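Local atomic coordinates of putative N-acetylmuramoyl-L-alanine amidase,autolysin cwp6 (Peptoclostridium difficile, PDB entry 5J72), a protein that is probably a zinc-dependent N-acetylmuramoyl-L-alanine amidase that cleaves peptidoglycan and is held in the cell wall by CWB2 modules. Residues 2-14 / 97-109. Sequence-based numbering, arbitrary orientation.
Sequences DININLQRKSVVL and MGLNLKDYDVTQE. With CA (calcium ion), chain C.
Lys10 NZ has two partners: it donates to Asp103 O at 2.8 Å and to a water at 2.7 Å, and the same water lies within hydrogen-bonding distance of Asp105 O and can donate to it. The lysine gets there by curling, with bends at chi2, chi3 and chi4, so that CE lies against the backbone at the end of the 3-10 turn 101-104 and NZ meets the carbonyl tilted 28° from its plane. From Lys10 onward the two chains run side by side as parallel strands, 11-13 with 106-109. Thr107 N donates to Lys10 O, Thr107 O accepts from Val12 N, and Glu109 N reaches Val12 O at 2.8 Å, a short parallel ladder within the N-terminal domain of Cwp6, where 106-113 also pairs antiparallel with 72-82. On one face of this pairing Val12 CG2 packs on Val106 CG1 at 3.7 Å, with Tyr63 touching both valines; on the other, a water joins Ser11 OG to Glu109 OE1.

Alongside strand 3-7, which pairs antiparallel with 16-24, residues 97-104 form no strand and side chains make the contact. The Tyr104 ring is sandwiched, Asp103 CB over one face and Ile5 CD1 over the opposite one, the methyl 4.2 Å from the ring centroid in a CH-pi contact. Ile5 CG1 lies beside its backbone N (chi1 -66°), which carries CD1 over the ring while CB sits 3.6 Å from Tyr104 CE2. Leu7 CD1 comes in near the ring plane, and a water bridges Tyr104 OH to Ile5 N. Further along, Leu99 CD1 touches both Ile3 CG2 and Ile5 CD1, crossing each isoleucine at about a right angle. Asn6, turned from this apolar side, binds a calcium ion through OD1 at 2.6 Å, with four waters also coordinating the metal.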
loop_
_atom_site.group_PDB
_atom_site.type_symbol
_atom_site.label_atom_id
_atom_site.label_comp_id
_atom_site.label_asym_id
_atom_site.label_seq_id
_atom_site.Cartn_x
_atom_site.Cartn_y
_atom_site.Cartn_z
ATOM N N ASP A 2 4.290 34.056 -15.765
ATOM C CA ASP A 2 4.659 34.099 -17.172
ATOM C C ASP A 2 5.027 32.732 -17.704
ATOM O O ASP A 2 4.752 32.443 -18.871
ATOM C CB ASP A 2 5.855 35.037 -17.350
ATOM C CG ASP A 2 5.430 36.472 -17.017
ATOM O OD1 ASP A 2 4.342 36.898 -17.494
ATOM O OD2 ASP A 2 6.171 37.155 -16.271
ATOM N N ILE A 3 5.638 31.894 -16.839
ATOM C CA ILE A 3 6.039 30.554 -17.233
ATOM C C ILE A 3 5.896 29.632 -16.060
ATOM O O ILE A 3 6.295 30.006 -14.944
ATOM C CB ILE A 3 7.490 30.559 -17.788
ATOM C CG1 ILE A 3 7.897 29.146 -18.181
ATOM C CG2 ILE A 3 8.443 31.159 -16.732
ATOM C CD1 ILE A 3 9.127 29.137 -19.105
ATOM N N ASN A 4 5.325 28.462 -16.266
ATOM C CA ASN A 4 5.203 27.529 -15.152
ATOM C C ASN A 4 5.747 26.196 -15.677
ATOM O O ASN A 4 5.343 25.782 -16.770
ATOM C CB ASN A 4 3.721 27.331 -14.727
ATOM C CG ASN A 4 3.678 26.314 -13.546
ATOM O OD1 ASN A 4 3.526 25.074 -13.757
ATOM N ND2 ASN A 4 3.890 26.728 -12.294
ATOM N N ILE A 5 6.638 25.546 -14.958
ATOM C CA ILE A 5 7.150 24.253 -15.441
ATOM C C ILE A 5 6.703 23.162 -14.420
ATOM O O ILE A 5 7.122 23.214 -13.263
ATOM C CB ILE A 5 8.692 24.333 -15.484
ATOM C CG1 ILE A 5 9.148 25.363 -16.533
ATOM C CG2 ILE A 5 9.279 22.978 -15.830
ATOM C CD1 ILE A 5 10.724 25.600 -16.453
ATOM N N ASN A 6 5.982 22.189 -14.856
ATOM C CA ASN A 6 5.496 21.150 -13.928
ATOM C C ASN A 6 6.122 19.802 -14.276
ATOM O O ASN A 6 5.752 19.220 -15.310
ATOM C CB ASN A 6 3.988 21.039 -14.073
ATOM C CG ASN A 6 3.421 20.022 -13.051
ATOM O OD1 ASN A 6 3.970 19.826 -11.940
ATOM N ND2 ASN A 6 2.303 19.394 -13.306
ATOM N N LEU A 7 7.059 19.333 -13.437
ATOM C CA LEU A 7 7.739 18.054 -13.678
ATOM C C LEU A 7 7.092 17.001 -12.768
ATOM O O LEU A 7 6.838 17.268 -11.588
ATOM C CB LEU A 7 9.242 18.152 -13.320
ATOM C CG LEU A 7 9.996 19.209 -14.179
ATOM C CD1 LEU A 7 11.534 19.122 -13.791
ATOM C CD2 LEU A 7 9.749 18.975 -15.692
ATOM N N GLN A 8 6.832 15.836 -13.313
ATOM C CA GLN A 8 6.162 14.798 -12.463
ATOM C C GLN A 8 7.052 14.222 -11.338
ATOM O O GLN A 8 6.599 14.077 -10.178
ATOM C CB GLN A 8 5.675 13.689 -13.366
ATOM C CG GLN A 8 5.038 12.492 -12.564
ATOM C CD GLN A 8 4.649 11.387 -13.522
ATOM O OE1 GLN A 8 5.277 11.206 -14.561
ATOM N NE2 GLN A 8 3.601 10.576 -13.155
ATOM N N ARG A 9 8.341 13.930 -11.652
ATOM C CA ARG A 9 9.269 13.241 -10.709
ATOM C C ARG A 9 10.507 14.025 -10.488
ATOM O O ARG A 9 11.035 14.572 -11.440
ATOM C CB ARG A 9 9.777 11.906 -11.321
ATOM C CG ARG A 9 8.716 11.055 -12.001
ATOM C CD ARG A 9 9.063 9.540 -12.024
ATOM N NE ARG A 9 7.981 8.885 -12.797
ATOM C CZ ARG A 9 6.821 8.446 -12.290
ATOM N NH1 ARG A 9 5.895 7.935 -13.084
ATOM N NH2 ARG A 9 6.599 8.491 -10.995
ATOM N N LYS A 10 11.002 14.093 -9.227
ATOM C CA LYS A 10 12.232 14.805 -8.936
ATOM C C LYS A 10 13.334 13.796 -8.537
ATOM O O LYS A 10 14.498 14.162 -8.355
ATOM C CB LYS A 10 12.005 15.751 -7.778
ATOM C CG LYS A 10 10.926 16.830 -8.110
ATOM C CD LYS A 10 11.311 17.571 -9.410
ATOM C CE LYS A 10 12.048 18.851 -9.177
ATOM N NZ LYS A 10 11.617 19.595 -7.915
ATOM N N SER A 11 12.953 12.528 -8.384
ATOM C CA SER A 11 13.915 11.441 -8.093
ATOM C C SER A 11 13.645 10.355 -9.142
ATOM O O SER A 11 12.485 9.901 -9.271
ATOM C CB SER A 11 13.694 10.918 -6.674
ATOM O OG SER A 11 14.648 9.921 -6.365
ATOM N N VAL A 12 14.654 9.955 -9.929
ATOM C CA VAL A 12 14.448 8.978 -10.998
ATOM C C VAL A 12 15.604 7.939 -10.985
ATOM O O VAL A 12 16.462 8.027 -10.109
ATOM C CB VAL A 12 14.396 9.704 -12.393
ATOM C CG1 VAL A 12 13.211 10.697 -12.424
ATOM C CG2 VAL A 12 15.709 10.440 -12.678
ATOM N N VAL A 13 15.584 7.019 -11.924
ATOM C CA VAL A 13 16.700 6.067 -12.105
ATOM C C VAL A 13 16.850 5.989 -13.624
ATOM O O VAL A 13 16.039 6.492 -14.368
ATOM C CB VAL A 13 16.432 4.636 -11.515
ATOM C CG1 VAL A 13 16.155 4.699 -9.996
ATOM C CG2 VAL A 13 15.219 4.030 -12.193
ATOM N N LEU A 14 17.897 5.329 -14.103
ATOM C CA LEU A 14 18.069 5.146 -15.555
ATOM C C LEU A 14 16.863 4.426 -16.117
ATOM O O LEU A 14 16.466 3.353 -15.567
ATOM C CB LEU A 14 19.397 4.324 -15.746
ATOM C CG LEU A 14 19.770 4.119 -17.228
ATOM C CD1 LEU A 14 20.196 5.467 -17.910
ATOM C CD2 LEU A 14 20.990 3.143 -17.277
ATOM N N MET A 97 12.856 35.812 -15.984
ATOM C CA MET A 97 11.391 35.637 -16.025
ATOM C C MET A 97 10.853 35.075 -14.734
ATOM O O MET A 97 9.712 34.610 -14.715
ATOM C CB MET A 97 10.992 34.724 -17.136
ATOM C CG MET A 97 11.306 35.281 -18.418
ATOM S SD MET A 97 10.974 34.017 -19.663
ATOM C CE MET A 97 9.212 33.961 -19.557
ATOM N N GLY A 98 11.619 35.118 -13.687
ATOM C CA GLY A 98 11.098 34.684 -12.405
ATOM C C GLY A 98 11.378 33.247 -11.953
ATOM O O GLY A 98 10.964 32.873 -10.859
ATOM N N LEU A 99 12.064 32.450 -12.737
ATOM C CA LEU A 99 12.271 31.065 -12.304
ATOM C C LEU A 99 13.453 30.914 -11.473
ATOM O O LEU A 99 14.441 31.631 -11.649
ATOM C CB LEU A 99 12.425 30.197 -13.559
ATOM C CG LEU A 99 11.159 30.137 -14.400
ATOM C CD1 LEU A 99 11.388 29.265 -15.613
ATOM C CD2 LEU A 99 9.986 29.532 -13.610
ATOM N N ASN A 100 13.399 29.975 -10.508
ATOM C CA ASN A 100 14.575 29.649 -9.740
ATOM C C ASN A 100 14.944 28.247 -10.272
ATOM O O ASN A 100 14.282 27.268 -9.915
ATOM C CB ASN A 100 14.303 29.568 -8.270
ATOM C CG ASN A 100 15.582 29.322 -7.535
ATOM O OD1 ASN A 100 15.739 28.288 -6.885
ATOM N ND2 ASN A 100 16.582 30.185 -7.613
ATOM N N LEU A 101 15.969 28.146 -11.120
ATOM C CA LEU A 101 16.225 26.866 -11.803
ATOM C C LEU A 101 16.514 25.676 -10.926
ATOM O O LEU A 101 16.202 24.551 -11.332
ATOM C CB LEU A 101 17.356 27.081 -12.827
ATOM C CG LEU A 101 16.947 28.162 -13.853
ATOM C CD1 LEU A 101 18.086 28.364 -14.788
ATOM C CD2 LEU A 101 15.700 27.723 -14.588
ATOM N N LYS A 102 17.066 25.864 -9.725
ATOM C CA LYS A 102 17.289 24.731 -8.898
ATOM C C LYS A 102 15.974 24.056 -8.486
ATOM O O LYS A 102 15.995 22.875 -8.090
ATOM C CB LYS A 102 18.053 25.102 -7.620
ATOM C CG LYS A 102 19.589 25.247 -7.877
ATOM C CD LYS A 102 20.428 23.963 -7.479
ATOM C CE LYS A 102 21.469 23.577 -8.551
ATOM N NZ LYS A 102 21.906 22.106 -8.517
ATOM N N ASP A 103 14.862 24.780 -8.555
ATOM C CA ASP A 103 13.599 24.121 -8.197
ATOM C C ASP A 103 13.277 22.954 -9.163
ATOM O O ASP A 103 12.395 22.124 -8.840
ATOM C CB ASP A 103 12.425 25.093 -8.375
ATOM C CG ASP A 103 12.438 26.250 -7.413
ATOM O OD1 ASP A 103 11.677 27.190 -7.631
ATOM O OD2 ASP A 103 13.224 26.214 -6.439
ATOM N N TYR A 104 13.924 22.893 -10.335
ATOM C CA TYR A 104 13.617 21.817 -11.288
ATOM C C TYR A 104 14.698 20.711 -11.319
ATOM O O TYR A 104 14.606 19.826 -12.151
ATOM C CB TYR A 104 13.437 22.386 -12.721
ATOM C CG TYR A 104 12.450 23.517 -12.660
ATOM C CD1 TYR A 104 12.882 24.845 -12.702
ATOM C CD2 TYR A 104 11.088 23.274 -12.411
ATOM C CE1 TYR A 104 12.005 25.899 -12.479
ATOM C CE2 TYR A 104 10.197 24.338 -12.173
ATOM C CZ TYR A 104 10.676 25.643 -12.201
ATOM O OH TYR A 104 9.889 26.714 -11.858
ATOM N N ASP A 105 15.681 20.751 -10.430
ATOM C CA ASP A 105 16.747 19.707 -10.468
ATOM C C ASP A 105 16.167 18.324 -10.239
ATOM O O ASP A 105 15.325 18.159 -9.340
ATOM C CB ASP A 105 17.695 19.965 -9.305
ATOM C CG ASP A 105 18.654 21.113 -9.540
ATOM O OD1 ASP A 105 18.620 21.716 -10.624
ATOM O OD2 ASP A 105 19.419 21.404 -8.643
ATOM N N VAL A 106 16.604 17.336 -10.993
ATOM C CA VAL A 106 16.080 15.974 -10.854
ATOM C C VAL A 106 17.230 15.066 -10.547
ATOM O O VAL A 106 18.234 15.126 -11.289
ATOM C CB VAL A 106 15.360 15.581 -12.177
ATOM C CG1 VAL A 106 15.039 14.086 -12.170
ATOM C CG2 VAL A 106 14.078 16.428 -12.327
ATOM N N THR A 107 17.144 14.287 -9.444
ATOM C CA THR A 107 18.241 13.413 -9.058
ATOM C C THR A 107 18.039 12.018 -9.636
ATOM O O THR A 107 16.964 11.397 -9.467
ATOM C CB THR A 107 18.322 13.367 -7.515
ATOM O OG1 THR A 107 18.486 14.696 -7.051
ATOM C CG2 THR A 107 19.493 12.524 -7.041
ATOM N N GLN A 108 19.067 11.509 -10.317
ATOM C CA GLN A 108 19.020 10.159 -10.898
ATOM C C GLN A 108 19.821 9.246 -10.004
ATOM O O GLN A 108 21.062 9.282 -9.963
ATOM C CB GLN A 108 19.593 10.169 -12.330
ATOM C CG GLN A 108 19.517 8.795 -13.007
ATOM C CD GLN A 108 19.763 8.971 -14.494
ATOM O OE1 GLN A 108 19.237 9.881 -15.123
ATOM N NE2 GLN A 108 20.522 8.035 -15.111
ATOM N N GLU A 109 19.128 8.382 -9.261
ATOM C CA GLU A 109 19.804 7.460 -8.342
ATOM C C GLU A 109 19.972 6.115 -9.041
ATOM O O GLU A 109 19.514 5.928 -10.166
ATOM C CB GLU A 109 18.907 7.216 -7.124
ATOM C CG GLU A 109 18.418 8.491 -6.501
ATOM C CD GLU A 109 19.433 9.045 -5.484
ATOM O OE1 GLU A 109 19.062 9.954 -4.726
ATOM O OE2 GLU A 109 20.575 8.583 -5.454
HETATM CA CA CA C . 3.779 21.438 -9.851
HETATM O O HOH W 1 7.345 26.418 -12.224
HETATM O O HOH W 2 4.566 23.174 -11.312
HETATM O O HOH W 3 16.507 16.658 -7.059
HETATM O O HOH W 4 14.260 19.978 -7.339
HETATM O O HOH W 5 16.627 10.973 -4.831
HETATM O O HOH W 6 19.952 4.300 -12.285
HETATM O O HOH W 7 5.862 20.685 -9.140
HETATM O O HOH W 8 3.851 23.090 -8.558
HETATM O O HOH W 9 3.063 19.686 -8.544
#